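Local coordinates for protein TetR family transcriptional regulator (Mycobacterium smegmatis, PDB 5XS9) that probably binds operator DNA as a dimeric TetR-type repressor and so controls the transcription of biotin-synthesis genes, at residues K47-L59 against L95-I108. Numbering follows the deposited sequence.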
loop_
_atom_site.group_PDB
_atom_site.type_symbol
_atom_site.label_atom_id
_atom_site.label_comp_id
_atom_site.label_asym_id
_atom_site.label_seq_id
_atom_site.Cartn_x
_atom_site.Cartn_y
_atom_site.Cartn_z
ATOM N N LYS A 47 -14.294 -16.128 -1.012
ATOM C CA LYS A 47 -14.236 -14.702 -1.275
ATOM C C LYS A 47 -12.905 -14.262 -1.928
ATOM O O LYS A 47 -12.910 -13.354 -2.752
ATOM C CB LYS A 47 -14.453 -13.883 -0.021
ATOM C CG LYS A 47 -14.429 -12.370 -0.336
ATOM C CD LYS A 47 -15.373 -11.463 0.447
ATOM C CE LYS A 47 -14.729 -10.879 1.669
ATOM N NZ LYS A 47 -14.114 -12.011 2.408
ATOM N N GLN A 48 -11.788 -14.899 -1.597
ATOM C CA GLN A 48 -10.504 -14.530 -2.229
ATOM C C GLN A 48 -10.485 -14.815 -3.698
ATOM O O GLN A 48 -9.838 -14.090 -4.423
ATOM C CB GLN A 48 -9.290 -15.262 -1.640
ATOM C CG GLN A 48 -9.175 -15.148 -0.145
ATOM C CD GLN A 48 -9.983 -16.248 0.549
ATOM O OE1 GLN A 48 -11.079 -15.997 1.069
ATOM N NE2 GLN A 48 -9.458 -17.491 0.516
ATOM N N GLU A 49 -11.146 -15.887 -4.167
ATOM C CA GLU A 49 -11.228 -16.094 -5.595
ATOM C C GLU A 49 -12.130 -15.097 -6.195
ATOM O O GLU A 49 -11.900 -14.675 -7.307
ATOM C CB GLU A 49 -11.741 -17.519 -5.939
ATOM C CG GLU A 49 -10.729 -18.621 -5.605
ATOM C CD GLU A 49 -11.169 -20.029 -6.079
ATOM O OE1 GLU A 49 -12.194 -20.236 -6.821
ATOM O OE2 GLU A 49 -10.452 -20.932 -5.670
ATOM N N LEU A 50 -13.214 -14.717 -5.503
ATOM C CA LEU A 50 -14.106 -13.713 -6.091
ATOM C C LEU A 50 -13.326 -12.405 -6.219
ATOM O O LEU A 50 -13.380 -11.738 -7.224
ATOM C CB LEU A 50 -15.329 -13.462 -5.214
ATOM C CG LEU A 50 -16.177 -12.218 -5.578
ATOM C CD1 LEU A 50 -16.725 -12.333 -6.970
ATOM C CD2 LEU A 50 -17.273 -11.925 -4.574
ATOM N N LEU A 51 -12.617 -12.021 -5.175
ATOM C CA LEU A 51 -11.869 -10.745 -5.241
ATOM C C LEU A 51 -10.831 -10.760 -6.348
ATOM O O LEU A 51 -10.681 -9.753 -7.053
ATOM C CB LEU A 51 -11.244 -10.414 -3.884
ATOM C CG LEU A 51 -12.251 -10.078 -2.777
ATOM C CD1 LEU A 51 -11.555 -10.072 -1.394
ATOM C CD2 LEU A 51 -12.921 -8.762 -3.032
ATOM N N GLY A 52 -10.132 -11.889 -6.514
ATOM C CA GLY A 52 -9.214 -12.090 -7.661
ATOM C C GLY A 52 -9.833 -11.845 -9.060
ATOM O O GLY A 52 -9.219 -11.206 -9.931
ATOM N N ALA A 53 -11.042 -12.350 -9.282
ATOM C CA ALA A 53 -11.720 -12.147 -10.549
ATOM C C ALA A 53 -12.111 -10.713 -10.682
ATOM O O ALA A 53 -12.068 -10.148 -11.739
ATOM C CB ALA A 53 -12.984 -13.019 -10.611
ATOM N N VAL A 54 -12.578 -10.102 -9.605
ATOM C CA VAL A 54 -12.942 -8.721 -9.697
ATOM C C VAL A 54 -11.644 -7.874 -9.968
ATOM O O VAL A 54 -11.661 -6.897 -10.778
ATOM C CB VAL A 54 -13.622 -8.226 -8.417
ATOM C CG1 VAL A 54 -13.693 -6.729 -8.415
ATOM C CG2 VAL A 54 -15.007 -8.812 -8.254
ATOM N N ALA A 55 -10.556 -8.211 -9.284
ATOM C CA ALA A 55 -9.206 -7.571 -9.601
ATOM C C ALA A 55 -8.860 -7.672 -11.118
ATOM O O ALA A 55 -8.524 -6.666 -11.771
ATOM C CB ALA A 55 -8.104 -8.185 -8.752
ATOM N N ASP A 56 -9.008 -8.869 -11.702
ATOM C CA ASP A 56 -8.686 -9.027 -13.148
ATOM C C ASP A 56 -9.601 -8.296 -14.053
ATOM O O ASP A 56 -9.182 -7.802 -15.077
ATOM C CB ASP A 56 -8.537 -10.473 -13.529
ATOM C CG ASP A 56 -7.321 -11.067 -12.871
ATOM O OD1 ASP A 56 -6.361 -10.314 -12.540
ATOM O OD2 ASP A 56 -7.280 -12.254 -12.664
ATOM N N HIS A 57 -10.823 -8.092 -13.610
ATOM C CA HIS A 57 -11.796 -7.370 -14.394
ATOM C C HIS A 57 -11.469 -5.887 -14.381
ATOM O O HIS A 57 -11.508 -5.231 -15.424
ATOM C CB HIS A 57 -13.203 -7.624 -13.815
ATOM C CG HIS A 57 -14.290 -6.925 -14.556
ATOM N ND1 HIS A 57 -15.080 -5.960 -13.980
ATOM C CD2 HIS A 57 -14.730 -7.061 -15.821
ATOM C CE1 HIS A 57 -15.938 -5.503 -14.871
ATOM N NE2 HIS A 57 -15.736 -6.146 -15.999
ATOM N N ILE A 58 -11.202 -5.357 -13.185
ATOM C CA ILE A 58 -10.714 -3.976 -12.936
ATOM C C ILE A 58 -9.452 -3.676 -13.768
ATOM O O ILE A 58 -9.248 -2.568 -14.226
ATOM C CB ILE A 58 -10.396 -3.810 -11.391
ATOM C CG1 ILE A 58 -11.675 -3.603 -10.608
ATOM C CG2 ILE A 58 -9.494 -2.661 -11.022
ATOM C CD1 ILE A 58 -11.427 -3.757 -9.109
ATOM N N LEU A 59 -8.594 -4.646 -13.915
ATOM C CA LEU A 59 -7.301 -4.469 -14.565
ATOM C C LEU A 59 -7.320 -4.842 -16.070
ATOM O O LEU A 59 -6.279 -4.748 -16.737
ATOM C CB LEU A 59 -6.265 -5.408 -13.862
ATOM C CG LEU A 59 -5.858 -5.038 -12.444
ATOM C CD1 LEU A 59 -4.981 -6.106 -11.832
ATOM C CD2 LEU A 59 -5.190 -3.679 -12.403
ATOM N N LEU A 95 -7.986 -3.457 -3.277
ATOM C CA LEU A 95 -8.491 -4.759 -3.720
ATOM C C LEU A 95 -7.402 -5.427 -4.565
ATOM O O LEU A 95 -7.107 -6.606 -4.357
ATOM C CB LEU A 95 -9.790 -4.571 -4.518
ATOM C CG LEU A 95 -10.610 -5.847 -4.840
ATOM C CD1 LEU A 95 -12.062 -5.558 -5.009
ATOM C CD2 LEU A 95 -10.042 -6.421 -6.114
ATOM N N VAL A 96 -6.770 -4.689 -5.482
ATOM C CA VAL A 96 -5.648 -5.262 -6.305
ATOM C C VAL A 96 -4.438 -5.609 -5.462
ATOM O O VAL A 96 -3.847 -6.687 -5.666
ATOM C CB VAL A 96 -5.290 -4.427 -7.503
ATOM C CG1 VAL A 96 -4.088 -4.971 -8.204
ATOM C CG2 VAL A 96 -6.529 -4.382 -8.430
ATOM N N SER A 97 -4.120 -4.767 -4.459
ATOM C CA SER A 97 -3.056 -5.126 -3.470
ATOM C C SER A 97 -3.278 -6.433 -2.801
ATOM O O SER A 97 -2.336 -7.216 -2.702
ATOM C CB SER A 97 -2.803 -4.087 -2.394
ATOM O OG SER A 97 -2.522 -2.873 -3.058
ATOM N N ALA A 98 -4.470 -6.617 -2.231
ATOM C CA ALA A 98 -4.752 -7.845 -1.510
ATOM C C ALA A 98 -4.804 -9.045 -2.465
ATOM O O ALA A 98 -4.350 -10.161 -2.109
ATOM C CB ALA A 98 -6.013 -7.735 -0.639
ATOM N N SER A 99 -5.251 -8.856 -3.698
ATOM C CA SER A 99 -5.254 -9.972 -4.623
ATOM C C SER A 99 -3.891 -10.350 -5.150
ATOM O O SER A 99 -3.635 -11.514 -5.398
ATOM C CB SER A 99 -6.218 -9.753 -5.790
ATOM O OG SER A 99 -7.552 -9.717 -5.297
ATOM N N PHE A 100 -3.005 -9.384 -5.333
ATOM C CA PHE A 100 -1.628 -9.642 -5.665
ATOM C C PHE A 100 -1.004 -10.451 -4.545
ATOM O O PHE A 100 -0.339 -11.452 -4.810
ATOM C CB PHE A 100 -0.860 -8.319 -5.819
ATOM C CG PHE A 100 0.563 -8.451 -6.194
ATOM C CD1 PHE A 100 0.979 -9.352 -7.166
ATOM C CD2 PHE A 100 1.490 -7.593 -5.660
ATOM C CE1 PHE A 100 2.313 -9.491 -7.498
ATOM C CE2 PHE A 100 2.818 -7.689 -6.020
ATOM C CZ PHE A 100 3.233 -8.622 -6.949
ATOM N N ALA A 101 -1.261 -10.028 -3.306
ATOM C CA ALA A 101 -0.666 -10.685 -2.135
ATOM C C ALA A 101 -1.180 -12.155 -1.998
ATOM O O ALA A 101 -0.473 -13.027 -1.541
ATOM C CB ALA A 101 -1.033 -9.923 -0.899
ATOM N N SER A 102 -2.439 -12.391 -2.317
ATOM C CA SER A 102 -2.998 -13.708 -2.159
ATOM C C SER A 102 -2.682 -14.568 -3.394
ATOM O O SER A 102 -3.052 -15.709 -3.421
ATOM C CB SER A 102 -4.493 -13.596 -1.935
ATOM O OG SER A 102 -5.057 -13.353 -3.217
ATOM N N GLY A 103 -2.037 -14.018 -4.424
ATOM C CA GLY A 103 -1.790 -14.737 -5.652
ATOM C C GLY A 103 -3.000 -14.970 -6.563
ATOM O O GLY A 103 -2.913 -15.832 -7.439
ATOM N N GLN A 104 -4.091 -14.191 -6.433
ATOM C CA GLN A 104 -5.352 -14.487 -7.126
ATOM C C GLN A 104 -5.656 -13.613 -8.332
ATOM O O GLN A 104 -6.689 -13.823 -8.983
ATOM C CB GLN A 104 -6.515 -14.429 -6.136
ATOM C CG GLN A 104 -6.428 -15.472 -5.045
ATOM C CD GLN A 104 -7.041 -16.827 -5.421
ATOM O OE1 GLN A 104 -7.577 -16.980 -6.453
ATOM N NE2 GLN A 104 -6.933 -17.793 -4.546
ATOM N N SER A 105 -4.771 -12.676 -8.662
ATOM C CA SER A 105 -4.924 -11.822 -9.858
ATOM C C SER A 105 -3.906 -12.271 -10.901
ATOM O O SER A 105 -2.715 -12.168 -10.693
ATOM C CB SER A 105 -4.697 -10.339 -9.544
ATOM O OG SER A 105 -4.583 -9.493 -10.710
ATOM N N VAL A 106 -4.416 -12.696 -12.056
ATOM C CA VAL A 106 -3.610 -13.053 -13.219
ATOM C C VAL A 106 -3.074 -11.797 -13.904
ATOM O O VAL A 106 -1.957 -11.777 -14.390
ATOM C CB VAL A 106 -4.479 -13.908 -14.209
ATOM C CG1 VAL A 106 -3.764 -14.148 -15.536
ATOM C CG2 VAL A 106 -4.806 -15.242 -13.538
ATOM N N VAL A 107 -3.851 -10.732 -13.973
ATOM C CA VAL A 107 -3.375 -9.610 -14.684
ATOM C C VAL A 107 -2.184 -8.950 -13.989
ATOM O O VAL A 107 -1.254 -8.508 -14.640
ATOM C CB VAL A 107 -4.498 -8.617 -14.974
ATOM C CG1 VAL A 107 -3.960 -7.431 -15.721
ATOM C CG2 VAL A 107 -5.595 -9.297 -15.842
ATOM N N ILE A 108 -2.216 -8.827 -12.675
ATOM C CA ILE A 108 -1.079 -8.169 -12.011
ATOM C C ILE A 108 0.213 -8.976 -12.240
ATOM O O ILE A 108 1.268 -8.412 -12.461
ATOM C CB ILE A 108 -1.383 -7.922 -10.493
ATOM C CG1 ILE A 108 -0.384 -6.914 -9.944
ATOM C CG2 ILE A 108 -1.357 -9.209 -9.715
ATOM C CD1 ILE A 108 -0.706 -5.514 -10.423
HETATM O O HOH W 1 -7.818 -12.248 -3.695
HETATM O O HOH W 2 -8.002 -20.456 -4.507
#
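Asp-56 grips the start of helix 106-122 with both carboxylate oxygens. Asp-56 OD2 takes Val-106 N on the syn lone pair at 3.0 Å. Asp-56 OD1 has two donors, which come from opposite faces of the carboxylate plane: Ser-105 OG at 2.7 Å, and Val-107 N at 2.9 Å, 55° out of the plane. Ser-105 is the N-cap. A chi1 of 169° turns its hydroxyl away from its own N, and it donates to Asp-56 while accepting from Ile-108 N. The carboxylate sits at the N-terminal end of helix 106-122, where the helix dipole would probably stabilise its negative charge.

Leu-95 is a knob in a hole formed by Leu-51, Val-54, Ala-55 and Ile-58, with Leu-95 CD2 3.7 Å from Ala-55 CB. Separately, Leu-59 meets Val-96 tip to tip, and Leu-59 CB rests 3.6 Å from Val-107 CG1.

Gly-52 allows a close backbone approach. Gly-52 CA makes a CH...O contact of 3.3 Å with Gln-104 O, just past the Schellman turn at Gly-103.

Two waters bridge the more open end. One joins Gln-48 O to Ser-99 OG and Ser-102 OG. The other links Glu-49 OE2 to Gln-104 NE2, while Glu-49 OE1 is held by Ala-45 N.

Helix 47-58 crosses the 95-101 part of helix 92-101 at -120°, with the axes 9.1 Å apart at closest approach. It follows the helix-turn-helix, which probably binds DNA, and probably couples it to the C-terminal region, as in TetR-family repressors. Helix 5-19 packs on Val-54 and Ile-58, helix 71-87 covers Leu-59 and Val-96, and Trp-153 of the second subunit lies against Ala-98 and Ser-102.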